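Ileal bile acid-binding protein (Danio rerio, PDB 3ELX) probably binds bile acids, and perhaps fatty acids, as a cytoplasmic lipid carrier built on the beta-barrel fold of the fatty-acid binding proteins. Local coordinates at residues 51-56 and 110-115; 85-90 and 94-99. All blocks are in the same frame, centred on the assembly; numbering follows the deposited sequence.

Contact 1: residues 51-56 and 110-115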
# COMPACT_ATOMS: atom_id res chain seq x y z
N PHE A 51 13.79 1.94 -1.68
CA PHE A 51 12.78 1.83 -0.62
C PHE A 51 12.73 0.44 -0.00
O PHE A 51 12.86 -0.56 -0.71
CB PHE A 51 11.37 2.07 -1.18
CG PHE A 51 11.06 3.50 -1.50
CD1 PHE A 51 11.53 4.07 -2.67
CD2 PHE A 51 10.26 4.26 -0.64
CE1 PHE A 51 11.23 5.39 -2.99
CE2 PHE A 51 9.95 5.59 -0.96
CZ PHE A 51 10.43 6.15 -2.13
N THR A 52 12.52 0.40 1.31
CA THR A 52 12.13 -0.82 2.01
C THR A 52 10.80 -0.49 2.67
O THR A 52 10.73 0.40 3.52
CB THR A 52 13.15 -1.25 3.07
OG1 THR A 52 14.44 -1.41 2.46
CG2 THR A 52 12.72 -2.56 3.75
N TRP A 53 9.76 -1.22 2.28
CA TRP A 53 8.39 -0.85 2.64
C TRP A 53 7.77 -2.02 3.37
O TRP A 53 7.55 -3.07 2.78
CB TRP A 53 7.63 -0.56 1.35
CG TRP A 53 6.38 0.23 1.54
CD1 TRP A 53 5.23 -0.18 2.16
CD2 TRP A 53 6.15 1.58 1.10
NE1 TRP A 53 4.29 0.84 2.12
CE2 TRP A 53 4.83 1.92 1.48
CE3 TRP A 53 6.92 2.52 0.41
CZ2 TRP A 53 4.27 3.17 1.19
CZ3 TRP A 53 6.37 3.77 0.13
CH2 TRP A 53 5.06 4.08 0.53
N THR A 54 7.50 -1.85 4.66
CA THR A 54 7.04 -2.95 5.51
C THR A 54 5.64 -2.66 6.05
O THR A 54 5.38 -1.57 6.55
CB THR A 54 8.03 -3.17 6.68
OG1 THR A 54 9.34 -3.43 6.15
CG2 THR A 54 7.61 -4.34 7.54
N GLN A 55 4.75 -3.64 5.92
CA GLN A 55 3.38 -3.49 6.42
C GLN A 55 3.09 -4.60 7.42
O GLN A 55 3.35 -5.78 7.16
CB GLN A 55 2.35 -3.55 5.29
CG GLN A 55 2.53 -2.46 4.24
CD GLN A 55 1.64 -2.68 3.04
OE1 GLN A 55 1.53 -3.79 2.52
NE2 GLN A 55 1.00 -1.61 2.57
N TYR A 56 2.53 -4.20 8.56
CA TYR A 56 2.25 -5.12 9.64
C TYR A 56 0.77 -5.50 9.66
O TYR A 56 -0.05 -4.85 10.31
CB TYR A 56 2.68 -4.48 10.97
CG TYR A 56 4.18 -4.29 11.06
CD1 TYR A 56 4.99 -5.28 11.61
CD2 TYR A 56 4.79 -3.12 10.58
CE1 TYR A 56 6.37 -5.12 11.69
CE2 TYR A 56 6.18 -2.95 10.66
CZ TYR A 56 6.96 -3.96 11.22
OH TYR A 56 8.34 -3.83 11.30
N GLY A 110 1.55 16.16 5.21
CA GLY A 110 2.25 15.46 6.28
C GLY A 110 1.77 14.05 6.55
O GLY A 110 2.27 13.39 7.47
N LYS A 111 0.81 13.58 5.75
CA LYS A 111 0.23 12.24 5.91
C LYS A 111 0.61 11.34 4.75
O LYS A 111 0.83 11.82 3.65
CB LYS A 111 -1.30 12.31 5.97
CG LYS A 111 -1.87 13.42 6.83
CD LYS A 111 -2.01 13.00 8.25
CE LYS A 111 -2.70 14.11 9.01
NZ LYS A 111 -3.61 13.56 10.04
N LEU A 112 0.68 10.04 5.02
CA LEU A 112 0.92 9.04 3.97
C LEU A 112 -0.42 8.68 3.35
O LEU A 112 -1.29 8.14 4.03
CB LEU A 112 1.59 7.80 4.57
CG LEU A 112 1.84 6.61 3.64
CD1 LEU A 112 2.85 6.96 2.59
CD2 LEU A 112 2.30 5.39 4.44
N VAL A 113 -0.60 8.98 2.06
CA VAL A 113 -1.86 8.72 1.39
C VAL A 113 -1.67 7.66 0.32
O VAL A 113 -0.91 7.87 -0.63
CB VAL A 113 -2.45 9.99 0.75
CG1 VAL A 113 -3.80 9.67 0.13
CG2 VAL A 113 -2.59 11.11 1.80
N GLU A 114 -2.36 6.54 0.49
CA GLU A 114 -2.19 5.37 -0.36
C GLU A 114 -3.49 5.05 -1.07
O GLU A 114 -4.51 4.83 -0.42
CB GLU A 114 -1.74 4.17 0.47
CG GLU A 114 -0.39 4.38 1.12
CD GLU A 114 -0.00 3.20 1.99
OE1 GLU A 114 0.53 2.21 1.45
OE2 GLU A 114 -0.23 3.28 3.22
N THR A 115 -3.47 5.07 -2.40
CA THR A 115 -4.68 4.85 -3.18
C THR A 115 -4.53 3.58 -4.01
O THR A 115 -3.61 3.47 -4.83
CB THR A 115 -4.95 6.05 -4.11
OG1 THR A 115 -5.03 7.26 -3.36
CG2 THR A 115 -6.24 5.85 -4.92
O HOH W 1 1.67 0.81 3.48
O HOH W 2 -0.72 -0.64 0.35

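Contact 2: residues 85-90 and 94-99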
# COMPACT_ATOMS: atom_id res chain seq x y z
N GLY A 85 8.72 -6.16 -10.68
CA GLY A 85 8.06 -4.94 -11.12
C GLY A 85 8.98 -3.75 -11.20
O GLY A 85 10.06 -3.73 -10.58
N ILE A 86 8.53 -2.74 -11.94
CA ILE A 86 9.24 -1.48 -12.05
C ILE A 86 8.35 -0.37 -11.53
O ILE A 86 7.34 -0.01 -12.14
CB ILE A 86 9.71 -1.18 -13.50
CG1 ILE A 86 10.46 -2.38 -14.10
CG2 ILE A 86 10.59 0.08 -13.52
CD1 ILE A 86 10.74 -2.25 -15.58
N VAL A 87 8.73 0.14 -10.37
CA VAL A 87 8.00 1.21 -9.70
C VAL A 87 8.41 2.55 -10.31
O VAL A 87 9.58 2.75 -10.63
CB VAL A 87 8.31 1.18 -8.18
CG1 VAL A 87 7.58 2.32 -7.45
CG2 VAL A 87 7.92 -0.17 -7.61
N SER A 88 7.45 3.44 -10.50
CA SER A 88 7.76 4.76 -11.03
C SER A 88 7.42 5.85 -10.03
O SER A 88 6.65 5.62 -9.10
CB SER A 88 7.03 5.03 -12.35
OG SER A 88 5.63 5.00 -12.18
N MET A 89 8.02 7.01 -10.21
CA MET A 89 7.67 8.16 -9.37
C MET A 89 7.54 9.39 -10.25
O MET A 89 8.32 9.59 -11.18
CB MET A 89 8.73 8.38 -8.29
CG MET A 89 8.29 9.39 -7.23
SD MET A 89 9.68 10.00 -6.28
CE MET A 89 9.96 8.57 -5.25
N GLU A 90 6.52 10.20 -9.95
CA GLU A 90 6.29 11.45 -10.66
C GLU A 90 5.71 12.41 -9.64
O GLU A 90 4.72 12.09 -8.98
CB GLU A 90 5.35 11.21 -11.85
CG GLU A 90 4.88 12.45 -12.60
CD GLU A 90 3.46 12.84 -12.24
OE1 GLU A 90 2.54 11.99 -12.39
OE2 GLU A 90 3.25 13.99 -11.82
N LEU A 94 4.51 7.73 -5.89
CA LEU A 94 4.92 6.41 -6.38
C LEU A 94 3.76 5.72 -7.05
O LEU A 94 2.63 5.83 -6.57
CB LEU A 94 5.38 5.54 -5.22
CG LEU A 94 6.68 5.92 -4.52
CD1 LEU A 94 6.84 5.11 -3.25
CD2 LEU A 94 7.87 5.67 -5.44
N THR A 95 4.02 5.01 -8.15
CA THR A 95 3.03 4.13 -8.74
C THR A 95 3.61 2.73 -8.79
O THR A 95 4.66 2.49 -9.40
CB THR A 95 2.59 4.58 -10.16
OG1 THR A 95 1.96 5.86 -10.08
CG2 THR A 95 1.60 3.58 -10.76
N ILE A 96 2.92 1.80 -8.13
CA ILE A 96 3.29 0.40 -8.17
C ILE A 96 2.17 -0.32 -8.90
O ILE A 96 1.00 -0.24 -8.49
CB ILE A 96 3.44 -0.21 -6.76
CG1 ILE A 96 4.40 0.63 -5.91
CG2 ILE A 96 3.89 -1.67 -6.88
CD1 ILE A 96 4.58 0.11 -4.48
N SER A 97 2.54 -0.99 -9.97
CA SER A 97 1.57 -1.72 -10.78
C SER A 97 1.53 -3.17 -10.29
O SER A 97 2.27 -4.04 -10.77
CB SER A 97 1.93 -1.60 -12.27
OG SER A 97 1.99 -0.23 -12.64
N PHE A 98 0.66 -3.42 -9.32
CA PHE A 98 0.48 -4.79 -8.81
C PHE A 98 -0.34 -5.66 -9.77
O PHE A 98 -1.06 -5.15 -10.63
CB PHE A 98 -0.24 -4.77 -7.46
CG PHE A 98 0.61 -4.34 -6.30
CD1 PHE A 98 1.42 -5.25 -5.64
CD2 PHE A 98 0.56 -3.03 -5.82
CE1 PHE A 98 2.19 -4.86 -4.54
CE2 PHE A 98 1.32 -2.63 -4.73
CZ PHE A 98 2.15 -3.55 -4.10
N PRO A 99 -0.24 -6.99 -9.63
CA PRO A 99 -1.08 -7.86 -10.45
C PRO A 99 -2.57 -7.50 -10.46
O PRO A 99 -3.18 -7.46 -11.54
CB PRO A 99 -0.86 -9.23 -9.80
CG PRO A 99 0.57 -9.17 -9.39
CD PRO A 99 0.68 -7.77 -8.78
O HOH W 3 5.35 -1.16 -10.45
O HOH W 4 4.23 1.37 -12.23

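Contact 1: residues 51-56 and 110-115
Glu114 OE1 meets Trp53 and Gln55 mainly through water 1, a molecule held by three side chains. Water 1 donates to Glu114 OE1 (2.7 Å). It accepts from Gln55 NE2 (2.7 Å) and from Trp53 NE1, lying in the plane of the indole at its edge. A second water, taking a bond from Gln55 NE2, reaches Glu114 OE1 only weakly. No direct hydrogen bond joins the segments: Glu114 OE1 stays 4.0 Å from Gln55 NE2, with amide and carboxylate planes 46° apart, and 3.9 Å from Trp53 CZ2, beside the ring edge. Farther along the indole, Leu112 CD1 approaches Trp53 CH2 obliquely at 4.2 Å. Trp53 CG is anti to its main-chain N (chi1 -162°), which carries the indole across the interior toward 110-115. The two strands run nearly at right angles (82°) on facing walls of the lipocalin-type barrel, their axes 13.5 Å apart, so side chains and water alone span the gap. Arg129 forms a salt bridge with Glu114 OE2, and Tyr57 OH bonds weakly to Gln55 OE1. With Arg129 on one oxygen and water on the other, Glu114 is probably kept as a carboxylate, which would put a charge beside Gln55, a residue seen to bind cholate.

Contact 2: residues 85-90 and 94-99
Ile96, which packs on Val87 across the strand pair, lays CG2 over one face of the Phe98 ring, 3.5 Å above its plane and offset toward the rim; Phe98 also stacks with Tyr101, a cholate-binding residue. The pair is an antiparallel beta hairpin of the barrel, made by strands 82-90 and 93-97. Ser88 and Thr95 form its hydrogen-bonded pair: Thr95 N gives to Ser88 O (2.9 Å) and Ser88 N to Thr95 O (3.1 Å). Next to it, Met89 and Leu94 make a non-hydrogen-bonded pair, and Leu94 CA-H also points to Ser88 O. On the Leu94 face the packing is apolar. Met89 is bent at its last torsion (chi3 -75°), bringing CE to 3.6 Å from Leu94 CD2, and Val87 CG1 touches both that CD2 and Ile96 CG1. Ser88 and Thr95 turn to the other face, where Ser88 OG rests near Thr95 CB. Toward Gly85 the chains spread apart and waters bridge them: water 3 accepts from Ser97 N and donates weakly to Ile86 O, while water 4 donates weakly to Ile86 O, more firmly to Thr95 O (3.1 Å), and bonds Ser97 OG at 2.8 Å.

The two contacts, with centres 13 Å apart, belong to the same barrel and meet along its lining, where the hairpin of contact 2 faces the aromatic side chains of strand 50-57. Leu94 CD1 lies 3.7 Å from Trp53 CZ3 and 3.9 Å from Phe51 CE2, and Met89 CE reaches Phe51 CZ at 4.0 Å. Trp53 therefore belongs to both settings: water-linked at its NE1 edge, apolar against the hairpin. Gln55 and Leu94 have been seen to bind different cholate molecules in this protein; no cholate is bound to this chain. Trp53 and Ile96 each have a bound ethanediol, probably from the crystallisation liquor, about 4 Å from the side chain, which may mark the pocket.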